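Local coordinates for protein beta-galactosidase (Trichoderma reesei, PDB 3OG2) that probably hydrolyses terminal non-reducing beta-D-galactose residues from beta-D-galactosides, as a glycoside hydrolase of family 35, at residues P194-V199 against G220-P225; R349-I354 against K976-I981; K480-L485 against E613-P618; Y832-R837 against F852-P857. All coordinates share one frame; numbering follows the deposited sequence.

Contact 1: P194-V199 against G220-P225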
loop_
_atom_site.group_PDB
_atom_site.type_symbol
_atom_site.label_atom_id
_atom_site.label_comp_id
_atom_site.label_asym_id
_atom_site.label_seq_id
_atom_site.Cartn_x
_atom_site.Cartn_y
_atom_site.Cartn_z
ATOM N N PRO A 194 31.051 -4.843 -6.350
ATOM C CA PRO A 194 30.933 -6.283 -6.417
ATOM C C PRO A 194 29.638 -6.777 -5.791
ATOM O O PRO A 194 29.003 -7.701 -6.344
ATOM C CB PRO A 194 32.175 -6.795 -5.620
ATOM C CG PRO A 194 33.185 -5.695 -5.906
ATOM C CD PRO A 194 32.355 -4.434 -5.741
ATOM N N TYR A 195 29.206 -6.209 -4.673
ATOM C CA TYR A 195 27.928 -6.592 -4.067
ATOM C C TYR A 195 26.778 -6.321 -5.017
ATOM O O TYR A 195 25.933 -7.188 -5.315
ATOM C CB TYR A 195 27.736 -5.858 -2.727
ATOM C CG TYR A 195 26.320 -6.028 -2.231
ATOM C CD1 TYR A 195 25.885 -7.263 -1.797
ATOM C CD2 TYR A 195 25.421 -4.954 -2.211
ATOM C CE1 TYR A 195 24.573 -7.421 -1.348
ATOM C CE2 TYR A 195 24.128 -5.109 -1.780
ATOM C CZ TYR A 195 23.709 -6.355 -1.351
ATOM O OH TYR A 195 22.414 -6.551 -0.889
ATOM N N MET A 196 26.768 -5.104 -5.561
ATOM C CA MET A 196 25.666 -4.727 -6.466
ATOM C C MET A 196 25.591 -5.640 -7.665
ATOM O O MET A 196 24.523 -6.039 -8.122
ATOM C CB MET A 196 25.837 -3.266 -6.906
ATOM C CG MET A 196 25.778 -2.248 -5.783
ATOM S SD MET A 196 26.635 -0.691 -6.222
ATOM C CE MET A 196 25.350 -0.018 -7.219
ATOM N N GLN A 197 26.786 -5.948 -8.245
ATOM C CA GLN A 197 26.773 -6.831 -9.410
ATOM C C GLN A 197 26.367 -8.250 -9.046
ATOM O O GLN A 197 25.763 -8.913 -9.887
ATOM C CB GLN A 197 28.175 -6.834 -10.067
ATOM C CG GLN A 197 28.099 -7.551 -11.414
ATOM C CD GLN A 197 27.199 -6.823 -12.389
ATOM O OE1 GLN A 197 27.201 -5.602 -12.565
ATOM N NE2 GLN A 197 26.383 -7.636 -13.058
ATOM N N TYR A 198 26.746 -8.748 -7.853
ATOM C CA TYR A 198 26.285 -10.099 -7.470
ATOM C C TYR A 198 24.753 -10.115 -7.477
ATOM O O TYR A 198 24.158 -11.109 -7.946
ATOM C CB TYR A 198 26.798 -10.428 -6.085
ATOM C CG TYR A 198 26.534 -11.858 -5.666
ATOM C CD1 TYR A 198 25.321 -12.200 -5.034
ATOM C CD2 TYR A 198 27.466 -12.870 -5.892
ATOM C CE1 TYR A 198 25.063 -13.499 -4.664
ATOM C CE2 TYR A 198 27.218 -14.177 -5.510
ATOM C CZ TYR A 198 26.008 -14.499 -4.895
ATOM O OH TYR A 198 25.785 -15.790 -4.487
ATOM N N VAL A 199 24.128 -9.071 -6.922
ATOM C CA VAL A 199 22.647 -9.057 -6.825
ATOM C C VAL A 199 22.047 -9.052 -8.217
ATOM O O VAL A 199 21.081 -9.771 -8.536
ATOM C CB VAL A 199 22.236 -7.834 -5.990
ATOM C CG1 VAL A 199 20.734 -7.586 -6.040
ATOM C CG2 VAL A 199 22.714 -8.005 -4.543
ATOM N N GLY A 220 21.414 10.220 -5.505
ATOM C CA GLY A 220 22.813 10.072 -5.147
ATOM C C GLY A 220 23.629 9.478 -6.282
ATOM O O GLY A 220 24.861 9.379 -6.136
ATOM N N GLY A 221 23.037 9.031 -7.370
ATOM C CA GLY A 221 23.755 8.470 -8.514
ATOM C C GLY A 221 24.137 6.996 -8.349
ATOM O O GLY A 221 24.815 6.460 -9.258
ATOM N N THR A 222 23.810 6.345 -7.252
ATOM C CA THR A 222 24.303 4.964 -7.056
ATOM C C THR A 222 23.680 4.019 -8.049
ATOM O O THR A 222 22.438 3.993 -8.167
ATOM C CB THR A 222 24.026 4.536 -5.599
ATOM O OG1 THR A 222 24.756 5.456 -4.740
ATOM C CG2 THR A 222 24.516 3.138 -5.311
ATOM N N GLY A 223 24.509 3.256 -8.739
ATOM C CA GLY A 223 24.055 2.211 -9.660
ATOM C C GLY A 223 23.664 2.802 -10.992
ATOM O O GLY A 223 23.150 2.052 -11.860
ATOM N N ALA A 224 23.801 4.091 -11.263
ATOM C CA ALA A 224 23.388 4.633 -12.530
ATOM C C ALA A 224 24.186 4.084 -13.683
ATOM O O ALA A 224 25.371 3.759 -13.530
ATOM C CB ALA A 224 23.536 6.154 -12.486
ATOM N N PRO A 225 23.572 4.062 -14.878
ATOM C CA PRO A 225 24.374 3.809 -16.084
ATOM C C PRO A 225 25.594 4.709 -16.141
ATOM O O PRO A 225 25.525 5.882 -15.830
ATOM C CB PRO A 225 23.388 4.202 -17.177
ATOM C CG PRO A 225 22.049 3.800 -16.589
ATOM C CD PRO A 225 22.108 4.263 -15.130
#

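Contact 2: R349-I354 against K976-I981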
loop_
_atom_site.group_PDB
_atom_site.type_symbol
_atom_site.label_atom_id
_atom_site.label_comp_id
_atom_site.label_asym_id
_atom_site.label_seq_id
_atom_site.Cartn_x
_atom_site.Cartn_y
_atom_site.Cartn_z
ATOM N N ARG A 349 -8.283 2.731 0.115
ATOM C CA ARG A 349 -8.205 2.431 1.536
ATOM C C ARG A 349 -7.854 0.956 1.763
ATOM O O ARG A 349 -7.985 0.099 0.855
ATOM C CB ARG A 349 -9.562 2.644 2.176
ATOM C CG ARG A 349 -10.002 4.118 2.240
ATOM C CD ARG A 349 -11.350 4.133 2.951
ATOM N NE ARG A 349 -11.964 5.466 3.006
ATOM C CZ ARG A 349 -11.722 6.336 3.954
ATOM N NH1 ARG A 349 -10.868 6.072 4.962
ATOM N NH2 ARG A 349 -12.363 7.514 3.913
ATOM N N GLU A 350 -7.506 0.646 3.015
ATOM C CA GLU A 350 -7.201 -0.730 3.416
ATOM C C GLU A 350 -8.331 -1.677 3.121
ATOM O O GLU A 350 -8.088 -2.827 2.793
ATOM C CB GLU A 350 -6.909 -0.672 4.928
ATOM C CG GLU A 350 -6.602 -2.029 5.532
ATOM C CD GLU A 350 -6.122 -1.900 6.973
ATOM O OE1 GLU A 350 -6.308 -0.801 7.573
ATOM O OE2 GLU A 350 -5.544 -2.873 7.521
ATOM N N ASP A 351 -9.579 -1.184 3.260
ATOM C CA ASP A 351 -10.774 -2.010 2.959
ATOM C C ASP A 351 -11.166 -1.916 1.478
ATOM O O ASP A 351 -12.243 -2.420 1.113
ATOM C CB ASP A 351 -11.892 -1.642 3.919
ATOM C CG ASP A 351 -12.449 -0.257 3.700
ATOM O OD1 ASP A 351 -12.077 0.440 2.730
ATOM O OD2 ASP A 351 -13.307 0.193 4.522
ATOM N N ARG A 352 -10.339 -1.321 0.648
ATOM C CA ARG A 352 -10.392 -1.235 -0.823
ATOM C C ARG A 352 -11.399 -0.175 -1.294
ATOM O O ARG A 352 -11.646 -0.076 -2.508
ATOM C CB ARG A 352 -10.566 -2.593 -1.548
ATOM C CG ARG A 352 -9.641 -3.659 -0.946
ATOM C CD ARG A 352 -9.806 -5.024 -1.618
ATOM N NE ARG A 352 -11.211 -5.386 -1.676
ATOM C CZ ARG A 352 -11.973 -5.789 -0.679
ATOM N NH1 ARG A 352 -11.453 -5.946 0.549
ATOM N NH2 ARG A 352 -13.259 -6.046 -0.941
ATOM N N ARG A 353 -11.936 0.629 -0.386
ATOM C CA ARG A 353 -12.862 1.688 -0.827
ATOM C C ARG A 353 -12.062 2.817 -1.515
ATOM O O ARG A 353 -10.932 3.121 -1.134
ATOM C CB ARG A 353 -13.681 2.283 0.318
ATOM C CG ARG A 353 -14.769 1.326 0.803
ATOM C CD ARG A 353 -15.543 1.994 1.936
ATOM N NE ARG A 353 -14.772 2.182 3.143
ATOM C CZ ARG A 353 -14.717 3.240 3.946
ATOM N NH1 ARG A 353 -15.396 4.383 3.758
ATOM N NH2 ARG A 353 -13.944 3.195 5.027
ATOM N N ILE A 354 -12.741 3.414 -2.509
ATOM C CA ILE A 354 -12.153 4.483 -3.323
ATOM C C ILE A 354 -13.006 5.739 -3.236
ATOM O O ILE A 354 -13.304 6.441 -4.192
ATOM C CB ILE A 354 -12.001 4.013 -4.780
ATOM C CG1 ILE A 354 -13.324 3.490 -5.385
ATOM C CG2 ILE A 354 -10.891 2.968 -4.826
ATOM C CD1 ILE A 354 -13.239 3.306 -6.878
ATOM N N LYS A 976 -18.423 -3.657 12.713
ATOM C CA LYS A 976 -18.902 -2.475 11.990
ATOM C C LYS A 976 -18.906 -2.739 10.491
ATOM O O LYS A 976 -18.000 -3.380 9.933
ATOM C CB LYS A 976 -18.041 -1.227 12.315
ATOM C CG LYS A 976 -18.180 -0.980 13.819
ATOM C CD LYS A 976 -19.596 -0.591 14.223
ATOM C CE LYS A 976 -19.617 0.033 15.604
ATOM N NZ LYS A 976 -20.814 0.875 15.860
ATOM N N SER A 977 -19.925 -2.210 9.819
ATOM C CA SER A 977 -20.003 -2.312 8.366
ATOM C C SER A 977 -19.944 -0.893 7.763
ATOM O O SER A 977 -20.414 0.069 8.369
ATOM C CB SER A 977 -21.249 -3.030 7.886
ATOM O OG SER A 977 -22.404 -2.296 8.335
ATOM N N LYS A 978 -19.372 -0.805 6.566
ATOM C CA LYS A 978 -19.452 0.445 5.800
ATOM C C LYS A 978 -20.674 0.330 4.909
ATOM O O LYS A 978 -21.270 -0.742 4.765
ATOM C CB LYS A 978 -18.170 0.652 5.036
ATOM C CG LYS A 978 -16.918 0.629 5.903
ATOM C CD LYS A 978 -16.850 1.765 6.898
ATOM C CE LYS A 978 -15.739 1.499 7.930
ATOM N NZ LYS A 978 -15.614 2.662 8.852
ATOM N N SER A 979 -21.051 1.445 4.318
ATOM C CA SER A 979 -22.247 1.467 3.454
ATOM C C SER A 979 -22.094 0.470 2.314
ATOM O O SER A 979 -21.036 0.456 1.632
ATOM C CB SER A 979 -22.411 2.912 2.953
ATOM O OG SER A 979 -23.625 3.034 2.193
ATOM N N PRO A 980 -23.107 -0.352 2.062
ATOM C CA PRO A 980 -22.937 -1.376 1.016
ATOM C C PRO A 980 -22.747 -0.774 -0.369
ATOM O O PRO A 980 -23.428 0.194 -0.729
ATOM C CB PRO A 980 -24.273 -2.157 1.037
ATOM C CG PRO A 980 -25.181 -1.430 1.930
ATOM C CD PRO A 980 -24.419 -0.426 2.710
ATOM N N ILE A 981 -21.852 -1.364 -1.139
ATOM C CA ILE A 981 -21.635 -0.899 -2.516
ATOM C C ILE A 981 -22.173 -1.941 -3.485
ATOM O O ILE A 981 -21.735 -3.072 -3.469
ATOM C CB ILE A 981 -20.108 -0.707 -2.748
ATOM C CG1 ILE A 981 -19.604 0.345 -1.736
ATOM C CG2 ILE A 981 -19.830 -0.381 -4.204
ATOM C CD1 ILE A 981 -18.172 0.065 -1.334
#

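Contact 3: K480-L485 against E613-P618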
loop_
_atom_site.group_PDB
_atom_site.type_symbol
_atom_site.label_atom_id
_atom_site.label_comp_id
_atom_site.label_asym_id
_atom_site.label_seq_id
_atom_site.Cartn_x
_atom_site.Cartn_y
_atom_site.Cartn_z
ATOM N N LYS A 480 -17.584 11.230 -34.213
ATOM C CA LYS A 480 -17.268 12.463 -33.528
ATOM C C LYS A 480 -15.908 12.290 -32.804
ATOM O O LYS A 480 -15.503 11.168 -32.502
ATOM C CB LYS A 480 -18.296 12.905 -32.501
ATOM C CG LYS A 480 -18.796 11.979 -31.412
ATOM C CD LYS A 480 -19.667 12.643 -30.350
ATOM C CE LYS A 480 -20.252 11.705 -29.281
ATOM N NZ LYS A 480 -21.078 12.502 -28.268
ATOM N N THR A 481 -15.275 13.407 -32.525
ATOM C CA THR A 481 -14.145 13.451 -31.585
ATOM C C THR A 481 -14.634 14.120 -30.319
ATOM O O THR A 481 -15.318 15.139 -30.421
ATOM C CB THR A 481 -12.959 14.205 -32.206
ATOM O OG1 THR A 481 -12.513 13.505 -33.377
ATOM C CG2 THR A 481 -11.754 14.285 -31.290
ATOM N N VAL A 482 -14.333 13.548 -29.163
ATOM C CA VAL A 482 -14.799 14.108 -27.905
ATOM C C VAL A 482 -13.618 14.585 -27.110
ATOM O O VAL A 482 -12.593 13.867 -27.036
ATOM C CB VAL A 482 -15.557 13.013 -27.134
ATOM C CG1 VAL A 482 -15.753 13.442 -25.693
ATOM C CG2 VAL A 482 -16.879 12.753 -27.816
ATOM N N LEU A 483 -13.715 15.761 -26.508
ATOM C CA LEU A 483 -12.699 16.329 -25.632
ATOM C C LEU A 483 -13.405 16.729 -24.322
ATOM O O LEU A 483 -14.467 17.355 -24.402
ATOM C CB LEU A 483 -12.101 17.572 -26.298
ATOM C CG LEU A 483 -11.168 18.417 -25.444
ATOM C CD1 LEU A 483 -9.904 17.648 -25.039
ATOM C CD2 LEU A 483 -10.776 19.691 -26.215
ATOM N N VAL A 484 -12.877 16.345 -23.183
ATOM C CA VAL A 484 -13.442 16.701 -21.877
ATOM C C VAL A 484 -12.422 17.577 -21.175
ATOM O O VAL A 484 -11.273 17.127 -20.944
ATOM C CB VAL A 484 -13.748 15.459 -21.026
ATOM C CG1 VAL A 484 -14.376 15.897 -19.690
ATOM C CG2 VAL A 484 -14.657 14.504 -21.809
ATOM N N LEU A 485 -12.840 18.797 -20.860
ATOM C CA LEU A 485 -12.000 19.801 -20.209
ATOM C C LEU A 485 -12.606 20.150 -18.840
ATOM O O LEU A 485 -13.862 20.100 -18.704
ATOM C CB LEU A 485 -11.997 21.119 -21.015
ATOM C CG LEU A 485 -11.434 21.015 -22.433
ATOM C CD1 LEU A 485 -11.516 22.370 -23.125
ATOM C CD2 LEU A 485 -9.983 20.537 -22.372
ATOM N N GLU A 613 -24.092 8.049 -17.994
ATOM C CA GLU A 613 -24.104 8.621 -19.331
ATOM C C GLU A 613 -22.915 8.041 -20.104
ATOM O O GLU A 613 -21.796 8.086 -19.631
ATOM C CB GLU A 613 -24.020 10.135 -19.284
ATOM C CG GLU A 613 -23.934 10.802 -20.664
ATOM C CD GLU A 613 -23.715 12.301 -20.481
ATOM O OE1 GLU A 613 -22.880 12.750 -19.638
ATOM O OE2 GLU A 613 -24.346 13.128 -21.197
ATOM N N ILE A 614 -23.207 7.448 -21.233
ATOM C CA ILE A 614 -22.198 6.768 -22.050
ATOM C C ILE A 614 -21.901 7.596 -23.277
ATOM O O ILE A 614 -22.840 7.911 -24.018
ATOM C CB ILE A 614 -22.715 5.393 -22.501
ATOM C CG1 ILE A 614 -23.474 4.697 -21.400
ATOM C CG2 ILE A 614 -21.550 4.561 -23.019
ATOM C CD1 ILE A 614 -22.717 4.139 -20.280
ATOM N N ILE A 615 -20.651 7.957 -23.433
ATOM C CA ILE A 615 -20.235 8.857 -24.522
ATOM C C ILE A 615 -19.290 8.133 -25.437
ATOM O O ILE A 615 -18.280 7.575 -24.948
ATOM C CB ILE A 615 -19.597 10.122 -23.905
ATOM C CG1 ILE A 615 -20.606 10.883 -23.019
ATOM C CG2 ILE A 615 -18.988 11.032 -24.960
ATOM C CD1 ILE A 615 -19.939 11.834 -22.026
ATOM N N GLY A 616 -19.590 8.092 -26.722
ATOM C CA GLY A 616 -18.728 7.394 -27.677
ATOM C C GLY A 616 -19.176 5.982 -27.896
ATOM O O GLY A 616 -18.449 5.030 -27.643
ATOM N N ILE A 617 -20.390 5.773 -28.356
ATOM C CA ILE A 617 -20.902 4.429 -28.597
ATOM C C ILE A 617 -20.230 3.768 -29.797
ATOM O O ILE A 617 -20.287 4.389 -30.842
ATOM C CB ILE A 617 -22.433 4.564 -28.849
ATOM C CG1 ILE A 617 -23.149 5.391 -27.767
ATOM C CG2 ILE A 617 -22.989 3.164 -29.036
ATOM C CD1 ILE A 617 -22.869 4.927 -26.387
ATOM N N PRO A 618 -19.627 2.575 -29.668
ATOM C CA PRO A 618 -18.956 1.988 -30.827
ATOM C C PRO A 618 -19.993 1.738 -31.927
ATOM O O PRO A 618 -21.228 1.543 -31.750
ATOM C CB PRO A 618 -18.353 0.697 -30.295
ATOM C CG PRO A 618 -18.451 0.769 -28.818
ATOM C CD PRO A 618 -19.558 1.744 -28.471
#

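Contact 4: Y832-R837 against F852-P857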
loop_
_atom_site.group_PDB
_atom_site.type_symbol
_atom_site.label_atom_id
_atom_site.label_comp_id
_atom_site.label_asym_id
_atom_site.label_seq_id
_atom_site.Cartn_x
_atom_site.Cartn_y
_atom_site.Cartn_z
ATOM N N TYR A 832 7.609 -24.494 11.277
ATOM C CA TYR A 832 6.339 -23.933 11.768
ATOM C C TYR A 832 5.170 -24.807 11.379
ATOM O O TYR A 832 5.178 -25.560 10.389
ATOM C CB TYR A 832 6.198 -22.489 11.257
ATOM C CG TYR A 832 6.230 -22.330 9.753
ATOM C CD1 TYR A 832 7.461 -22.188 9.086
ATOM C CD2 TYR A 832 5.063 -22.281 9.017
ATOM C CE1 TYR A 832 7.520 -22.025 7.713
ATOM C CE2 TYR A 832 5.091 -22.117 7.630
ATOM C CZ TYR A 832 6.328 -21.998 6.990
ATOM O OH TYR A 832 6.345 -21.821 5.612
ATOM N N ARG A 833 4.098 -24.768 12.157
ATOM C CA ARG A 833 3.033 -25.762 12.006
ATOM C C ARG A 833 1.998 -25.406 10.973
ATOM O O ARG A 833 1.306 -26.314 10.481
ATOM C CB ARG A 833 2.367 -25.989 13.370
ATOM C CG ARG A 833 3.281 -26.632 14.392
ATOM C CD ARG A 833 3.765 -28.018 13.943
ATOM N NE ARG A 833 4.499 -28.689 15.018
ATOM C CZ ARG A 833 4.036 -29.678 15.748
ATOM N NH1 ARG A 833 2.815 -30.152 15.532
ATOM N NH2 ARG A 833 4.824 -30.190 16.702
ATOM N N ASP A 834 1.806 -24.141 10.630
ATOM C CA ASP A 834 0.721 -23.773 9.699
ATOM C C ASP A 834 1.292 -23.408 8.352
ATOM O O ASP A 834 1.618 -22.229 8.082
ATOM C CB ASP A 834 -0.092 -22.647 10.320
ATOM C CG ASP A 834 -1.386 -22.435 9.562
ATOM O OD1 ASP A 834 -1.508 -22.812 8.368
ATOM O OD2 ASP A 834 -2.315 -21.866 10.182
ATOM N N VAL A 835 1.468 -24.423 7.485
ATOM C CA VAL A 835 2.045 -24.098 6.187
ATOM C C VAL A 835 1.108 -23.225 5.393
ATOM O O VAL A 835 1.565 -22.409 4.599
ATOM C CB VAL A 835 2.347 -25.390 5.430
ATOM C CG1 VAL A 835 2.801 -25.118 3.985
ATOM C CG2 VAL A 835 3.392 -26.181 6.221
ATOM N N PHE A 836 -0.203 -23.347 5.576
ATOM C CA PHE A 836 -1.124 -22.537 4.787
ATOM C C PHE A 836 -1.028 -21.056 5.152
ATOM O O PHE A 836 -1.094 -20.228 4.246
ATOM C CB PHE A 836 -2.539 -23.055 5.052
ATOM C CG PHE A 836 -3.546 -22.472 4.065
ATOM C CD1 PHE A 836 -4.169 -21.245 4.299
ATOM C CD2 PHE A 836 -3.875 -23.177 2.895
ATOM C CE1 PHE A 836 -5.085 -20.700 3.438
ATOM C CE2 PHE A 836 -4.839 -22.613 2.056
ATOM C CZ PHE A 836 -5.481 -21.398 2.303
ATOM N N ARG A 837 -0.960 -20.738 6.433
ATOM C CA ARG A 837 -0.994 -19.321 6.859
ATOM C C ARG A 837 0.407 -18.743 7.015
ATOM O O ARG A 837 0.502 -17.518 7.212
ATOM C CB ARG A 837 -1.819 -19.166 8.146
ATOM C CG ARG A 837 -3.268 -19.666 7.942
ATOM C CD ARG A 837 -4.127 -19.335 9.142
ATOM N NE ARG A 837 -5.516 -19.836 9.031
ATOM C CZ ARG A 837 -5.854 -21.115 9.110
ATOM N NH1 ARG A 837 -4.999 -22.112 9.282
ATOM N NH2 ARG A 837 -7.135 -21.449 9.013
ATOM N N PHE A 852 -5.361 -23.466 18.979
ATOM C CA PHE A 852 -6.721 -23.141 19.431
ATOM C C PHE A 852 -7.279 -21.908 18.754
ATOM O O PHE A 852 -8.485 -21.690 18.858
ATOM C CB PHE A 852 -6.802 -22.937 20.937
ATOM C CG PHE A 852 -6.571 -24.193 21.755
ATOM C CD1 PHE A 852 -6.608 -25.456 21.175
ATOM C CD2 PHE A 852 -6.300 -24.080 23.110
ATOM C CE1 PHE A 852 -6.399 -26.598 21.977
ATOM C CE2 PHE A 852 -6.147 -25.200 23.915
ATOM C CZ PHE A 852 -6.191 -26.460 23.340
ATOM N N HIS A 853 -6.498 -21.120 18.033
ATOM C CA HIS A 853 -6.960 -20.038 17.199
ATOM C C HIS A 853 -7.529 -20.490 15.866
ATOM O O HIS A 853 -8.021 -19.631 15.100
ATOM C CB HIS A 853 -5.793 -19.060 16.929
ATOM C CG HIS A 853 -4.644 -19.726 16.250
ATOM N ND1 HIS A 853 -4.200 -19.511 14.959
ATOM C CD2 HIS A 853 -3.834 -20.644 16.824
ATOM C CE1 HIS A 853 -3.128 -20.315 14.776
ATOM N NE2 HIS A 853 -2.933 -20.997 15.900
ATOM N N LEU A 854 -7.440 -21.759 15.541
ATOM C CA LEU A 854 -7.879 -22.220 14.238
ATOM C C LEU A 854 -9.374 -22.486 14.194
ATOM O O LEU A 854 -9.986 -22.644 15.256
ATOM C CB LEU A 854 -7.096 -23.490 13.828
ATOM C CG LEU A 854 -5.579 -23.270 13.709
ATOM C CD1 LEU A 854 -4.888 -24.626 13.573
ATOM C CD2 LEU A 854 -5.266 -22.365 12.554
ATOM N N PRO A 855 -9.971 -22.488 13.006
ATOM C CA PRO A 855 -11.429 -22.711 12.931
ATOM C C PRO A 855 -11.814 -24.034 13.571
ATOM O O PRO A 855 -11.095 -25.045 13.527
ATOM C CB PRO A 855 -11.699 -22.749 11.440
ATOM C CG PRO A 855 -10.607 -21.903 10.858
ATOM C CD PRO A 855 -9.380 -22.136 11.706
ATOM N N SER A 856 -13.009 -24.053 14.158
ATOM C CA SER A 856 -13.558 -25.263 14.797
ATOM C C SER A 856 -12.644 -25.814 15.897
ATOM O O SER A 856 -12.180 -26.961 15.913
ATOM C CB SER A 856 -13.799 -26.357 13.748
ATOM O OG SER A 856 -14.732 -25.949 12.794
ATOM N N PRO A 857 -12.338 -24.993 16.888
ATOM C CA PRO A 857 -11.409 -25.411 17.945
ATOM C C PRO A 857 -12.068 -26.443 18.857
ATOM O O PRO A 857 -13.311 -26.571 18.809
ATOM C CB PRO A 857 -11.193 -24.108 18.732
ATOM C CG PRO A 857 -12.513 -23.380 18.547
ATOM C CD PRO A 857 -12.883 -23.627 17.103
#

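Contact 1: P194-V199 against G220-P225
T222 meets M196 across the contact, and its backbone N-H is hydrogen-bonded to D216 OD2, an oxygen that also accepts a weak bond from G220 N. This belongs to the TIM barrel, where helix 193-205 faces the loop that leads on to strand 236-239. The loop makes a type II beta turn from G221 to A224. It is closed by a hydrogen bond of 3.3 Å from A224 N to G221 O. G223 takes the third place of the turn with phi at 81°, a value that favours glycine. Its backbone is further bonded to V232.

The helix reaches this turn through M196 alone. The side chain runs out nearly extended at chi2 and then bends at chi3 (79°), which brings CE against the turn. CE lies 3.6 Å from G223 CA, and a CB on G223 would probably lie tight against it. Y181 and P191 also touch M196. The T222 side chain is about 9 Å from that of E180, a galactose-binding residue. The T222 methyl CG2 stands anti to the backbone N, which puts it 3.8 Å from M196 CE.

Contact 2: R349-I354 against K976-I981
K978 lays its aliphatic chain over one face of the R353 guanidinium. The two side chains cross at about a right angle, and K978 CD is 3.7 Å from R353 NH2. R349 CD, from the same segment as R353, covers the opposite face, so the flat group is sandwiched between two methylene carbons. D351 lies at its edge. There, in a salt bridge, OD2 accepts on its syn side from R353 NE at 2.8 Å and from R353 NH2 at 3.1 Å.

The other oxygen, D351 OD1, takes the backbone N of R353 at 3.1 Å and makes an Asx turn. It overlaps the type I beta turn R349-R352, in the barrel loop before helix 357-370. The opposing segment leaves strand 973-977 of a later beta sheet, so the contact joins barrel to beta domain. A leucine in place of R353 would probably leave D351 OD2 without its charged mate and K978 without a flat group to lie on.

The two cationic ends come close, R353 NH2 to K978 NZ 4.2 Å. E940 offers K978 NZ a long, weak ion pair. Further along, I981 CD1 reaches R353 CG at 4.2 Å.

Contact 3: K480-L485 against E613-P618
V482 and I615 form the close part of this contact. The I615 methyl CG2 stands 3.9 Å from V482 CG2 and 4.1 Å from V482 CG1, so it sits against both branches of the valine. The two side chains cross at about a right angle. V482 CG1 is anti to its own backbone N (chi1 166°), which turns both methyls to face the isoleucine. Y548 of strand 545-551 touches V482 and I615 alike.

The K480 side is looser. Its chain is fully extended beyond CG and passes G616 at a distance, with CE 4.5 Å from G616 N. K480 NZ comes only to 4.2 Å from I615 CG2. The ammonium is held elsewhere, by a salt bridge to D640 OD1, a hydrogen bond to Y548 OH and a weak one to L638 O. It is a buried charge with its mate close by.

Past I615 the chain turns at G616, whose phi of 94° and psi of 59° would jam a side chain against the carbonyl O of I615. I617 and P618 follow and are partly exposed. V482 belongs to a five-stranded mixed sheet, I615 to the end of strand 612-615, in an eight-stranded sheet. The contact is side-chain packing between two beta sheets, one in the second and one in the third beta-galactosidase domain.

Contact 4: Y832-R837 against F852-P857
R837, L854 and P855 carry most of the contact. R837 presents one face of its guanidinium to L854, whose CD2 lies 3.3 Å from R837 NH1. P855 comes in obliquely, with CD 3.6 Å from R837 NH2. The arginine chain is extended from CG to NE (chi2 -172°), which carries the flat group out to both residues.

D834 holds that group. Its OD2 accepts from R837 NH1 in a salt bridge of 2.8 Å, met on the syn side and nearly in the guanidinium plane. Its OD1 accepts from the backbone N of R837 at 2.9 Å, from above the carboxylate plane, in an Asx motif. One carboxylate therefore ties both ends of the arginine. An alanine in place of D834 would probably leave the buried R837 NH1 without its counter-charge and R837 N without its side-chain acceptor. D834 OD2 itself touches L854 CD2 at 3.8 Å. R837 NH2 also bonds to P994 O and N924 O.

The two segments are loops on either side of helix 846-850 in the chain. R837 rests on F926 of strand 926-932, while P855 packs on W955 of strand 953-962, both in the same antiparallel sheet.

Overall arrangement
Contacts 1 and 2 both involve the TIM barrel but lie on opposite sides of the chain's centre, with centres 42 Å apart. Contact 1 is the one near the galactose site, since the T222 side chain is about 9 Å from that of E180. Contact 2 lies away from that site, although the R353 side chain is about 6 Å from a bound NAG. It closes a loop of more than 600 residues, in which contacts 3 and 4 are nested. Each of these comes within about 16 Å of contact 2, nearest atoms. Contacts 3 and 4 are themselves far apart, 53 Å between centres. None of the four touches another.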